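Local coordinates for protein putative carboxylesterase (Lactobacillus plantarum WCFS1, PDB 3BJR) that is a putative carboxylesterase of the alpha/beta-hydrolase fold that probably hydrolyses carboxylic ester bonds, at residues L86-L91 with F131-H136. Sequence-based numbering, arbitrary orientation.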
ATOM      1  N   LEU A  86     -22.286   7.820  10.576  1.00 34.42           N
ATOM      2  CA  LEU A  86     -22.366   8.139  11.995  1.00 31.69           C
ATOM      3  C   LEU A  86     -21.959   9.564  12.296  1.00 31.61           C
ATOM      4  O   LEU A  86     -20.832   9.931  12.045  1.00 32.05           O
ATOM      5  CB  LEU A  86     -21.444   7.172  12.797  1.00 34.76           C
ATOM      6  CG  LEU A  86     -21.395   7.337  14.325  1.00 34.45           C
ATOM      7  CD1 LEU A  86     -22.759   7.083  14.980  1.00 23.59           C
ATOM      8  CD2 LEU A  86     -20.304   6.463  14.865  1.00 31.37           C
ATOM      9  N   GLU A  87     -22.883  10.354  12.837  1.00 31.97           N
ATOM     10  CA  GLU A  87     -22.579  11.646  13.396  1.00 33.47           C
ATOM     11  C   GLU A  87     -22.259  11.370  14.884  1.00 32.54           C
ATOM     12  O   GLU A  87     -23.137  11.209  15.701  1.00 32.70           O
ATOM     13  CB  GLU A  87     -23.745  12.617  13.249  1.00 33.43           C
ATOM     14  CG  GLU A  87     -24.076  12.944  11.821  1.00 36.64           C
ATOM     15  CD  GLU A  87     -25.215  13.935  11.717  1.00 37.64           C
ATOM     16  OE1 GLU A  87     -24.983  15.091  12.099  1.00 39.32           O
ATOM     17  OE2 GLU A  87     -26.317  13.572  11.256  1.00 35.83           O
ATOM     18  N   TYR A  88     -20.979  11.226  15.181  1.00 33.29           N
ATOM     19  CA  TYR A  88     -20.500  10.935  16.525  1.00 34.28           C
ATOM     20  C   TYR A  88     -20.347  12.160  17.423  1.00 34.62           C
ATOM     21  O   TYR A  88     -20.474  13.296  16.978  1.00 36.51           O
ATOM     22  CB  TYR A  88     -19.179  10.164  16.451  1.00 32.54           C
ATOM     23  CG  TYR A  88     -18.096  10.758  15.533  1.00 36.97           C
ATOM     24  CD1 TYR A  88     -17.267  11.802  15.954  1.00 31.21           C
ATOM     25  CD2 TYR A  88     -17.884  10.249  14.267  1.00 32.01           C
ATOM     26  CE1 TYR A  88     -16.286  12.314  15.117  1.00 31.58           C
ATOM     27  CE2 TYR A  88     -16.905  10.774  13.425  1.00 34.97           C
ATOM     28  CZ  TYR A  88     -16.121  11.818  13.849  1.00 32.08           C
ATOM     29  OH  TYR A  88     -15.149  12.323  13.033  1.00 30.74           O
ATOM     30  N   THR A  89     -20.112  11.896  18.709  1.00 35.22           N
ATOM     31  CA  THR A  89     -19.922  12.945  19.720  1.00 33.36           C
ATOM     32  C   THR A  89     -18.764  13.853  19.357  1.00 32.45           C
ATOM     33  O   THR A  89     -17.687  13.386  18.961  1.00 32.43           O
ATOM     34  CB  THR A  89     -19.664  12.337  21.117  1.00 32.06           C
ATOM     35  OG1 THR A  89     -20.717  11.426  21.387  1.00 27.08           O
ATOM     36  CG2 THR A  89     -19.615  13.408  22.217  1.00 23.64           C
ATOM     37  N   LEU A  90     -19.004  15.158  19.497  1.00 32.36           N
ATOM     38  CA  LEU A  90     -18.023  16.170  19.162  1.00 33.59           C
ATOM     39  C   LEU A  90     -17.524  16.856  20.428  1.00 35.36           C
ATOM     40  O   LEU A  90     -18.057  16.650  21.510  1.00 33.30           O
ATOM     41  CB  LEU A  90     -18.654  17.197  18.184  1.00 35.82           C
ATOM     42  CG  LEU A  90     -19.277  16.659  16.883  1.00 29.97           C
ATOM     43  CD1 LEU A  90     -20.076  17.747  16.156  1.00 33.40           C
ATOM     44  CD2 LEU A  90     -18.248  16.076  16.034  1.00 25.24           C
ATOM     45  N   LEU A  91     -16.486  17.671  20.286  1.00 38.90           N
ATOM     46  CA  LEU A  91     -15.916  18.436  21.415  1.00 39.75           C
ATOM     47  C   LEU A  91     -16.926  19.365  22.031  1.00 40.73           C
ATOM     48  O   LEU A  91     -16.908  19.590  23.237  1.00 44.10           O
ATOM     49  CB  LEU A  91     -14.684  19.213  20.970  1.00 40.04           C
ATOM     50  CG  LEU A  91     -13.462  18.320  20.749  1.00 47.43           C
ATOM     51  CD1 LEU A  91     -12.473  18.878  19.690  1.00 47.49           C
ATOM     52  CD2 LEU A  91     -12.801  18.065  22.108  1.00 51.31           C
ATOM     53  N   PHE A 131     -12.761   7.593   8.018  1.00 31.96           N
ATOM     54  CA  PHE A 131     -12.047   8.605   7.238  1.00 32.95           C
ATOM     55  C   PHE A 131     -11.479   9.756   8.076  1.00 33.27           C
ATOM     56  O   PHE A 131     -12.164  10.255   8.948  1.00 35.52           O
ATOM     57  CB  PHE A 131     -12.996   9.150   6.211  1.00 31.57           C
ATOM     58  CG  PHE A 131     -13.484   8.102   5.232  1.00 34.65           C
ATOM     59  CD1 PHE A 131     -14.555   7.271   5.548  1.00 38.75           C
ATOM     60  CD2 PHE A 131     -12.876   7.946   4.015  1.00 38.00           C
ATOM     61  CE1 PHE A 131     -14.991   6.309   4.662  1.00 32.22           C
ATOM     62  CE2 PHE A 131     -13.319   7.014   3.123  1.00 35.77           C
ATOM     63  CZ  PHE A 131     -14.387   6.188   3.448  1.00 34.07           C
ATOM     64  N   SER A 132     -10.228  10.169   7.807  1.00 35.69           N
ATOM     65  CA  SER A 132      -9.605  11.265   8.534  1.00 35.15           C
ATOM     66  C   SER A 132      -9.645  10.871  10.015  1.00 34.55           C
ATOM     67  O   SER A 132      -9.301   9.736  10.336  1.00 36.97           O
ATOM     68  CB  SER A 132     -10.279  12.609   8.205  1.00 36.18           C
ATOM     69  OG  SER A 132      -9.689  13.675   8.909  1.00 43.14           O
ATOM     70  N   VAL A 133     -10.079  11.738  10.923  1.00 33.50           N
ATOM     71  CA  VAL A 133     -10.116  11.368  12.339  1.00 31.42           C
ATOM     72  C   VAL A 133     -11.005  10.148  12.593  1.00 30.17           C
ATOM     73  O   VAL A 133     -10.708   9.358  13.440  1.00 29.96           O
ATOM     74  CB  VAL A 133     -10.517  12.544  13.268  1.00 32.64           C
ATOM     75  CG1 VAL A 133      -9.471  13.647  13.242  1.00 29.11           C
ATOM     76  CG2 VAL A 133     -11.863  13.068  12.881  1.00 28.50           C
ATOM     77  N   GLY A 134     -12.061   9.958  11.811  1.00 28.21           N
ATOM     78  CA  GLY A 134     -12.853   8.746  11.917  1.00 30.65           C
ATOM     79  C   GLY A 134     -12.028   7.471  11.684  1.00 31.38           C
ATOM     80  O   GLY A 134     -12.416   6.435  12.130  1.00 31.62           O
ATOM     81  N   GLY A 135     -10.912   7.551  10.959  1.00 33.03           N
ATOM     82  CA  GLY A 135     -10.009   6.387  10.777  1.00 34.55           C
ATOM     83  C   GLY A 135      -9.327   6.002  12.084  1.00 34.72           C
ATOM     84  O   GLY A 135      -8.998   4.851  12.341  1.00 38.61           O
ATOM     85  N   HIS A 136      -9.078   6.990  12.924  1.00 37.31           N
ATOM     86  CA  HIS A 136      -8.497   6.761  14.210  1.00 35.10           C
ATOM     87  C   HIS A 136      -9.543   6.056  15.091  1.00 34.91           C
ATOM     88  O   HIS A 136      -9.225   5.085  15.774  1.00 35.99           O
ATOM     89  CB  HIS A 136      -8.048   8.099  14.786  1.00 38.49           C
ATOM     90  CG  HIS A 136      -7.287   8.012  16.082  1.00 31.35           C
ATOM     91  ND1 HIS A 136      -7.152   9.091  16.920  1.00 35.07           N
ATOM     92  CD2 HIS A 136      -6.645   6.984  16.688  1.00 36.63           C
ATOM     93  CE1 HIS A 136      -6.452   8.737  17.986  1.00 35.43           C
ATOM     94  NE2 HIS A 136      -6.121   7.467  17.862  1.00 31.38           N
TER
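Y88 points the hydroxyl end of its side chain at V133, with OH 3.4 Å from V133 CG2, one methyl of the branched side chain. The setting is an alpha/beta-hydrolase sheet: Y88 stands just past the end of strand 82-87, while 131-136 leads out of strand 125-131 through a sharp strand-helix turn into helix 133-153. Within the sequence G130-x-S132-x-G134 this turn matches a nucleophile elbow, with S132 at its tip in a strained backbone conformation (phi 57°, psi -132°), consistent with the nucleophile position of an esterase. Y88 CG lies between its own backbone N and carbonyl carbon (chi1 50°), a torsion that sends the ring off the strand end toward the start of the helix. The two side chains cross at about a right angle, and their meeting is confined to the hydroxyl and a single methyl. Y88 OH makes its hydrogen bond with P57 O, in the loop after strand 50-56, which holds the hydroxyl beside the start of helix 133-153. P101 and D104 of helix 100-114 also touch the tyrosine, and Y61 packs against V133. The backbone of G134 also lies near the hydroxyl, its N 4.1 Å from Y88 OH, too far for a bond. F131 O receives a weak hydrogen bond of 2.9 Å from G134 N.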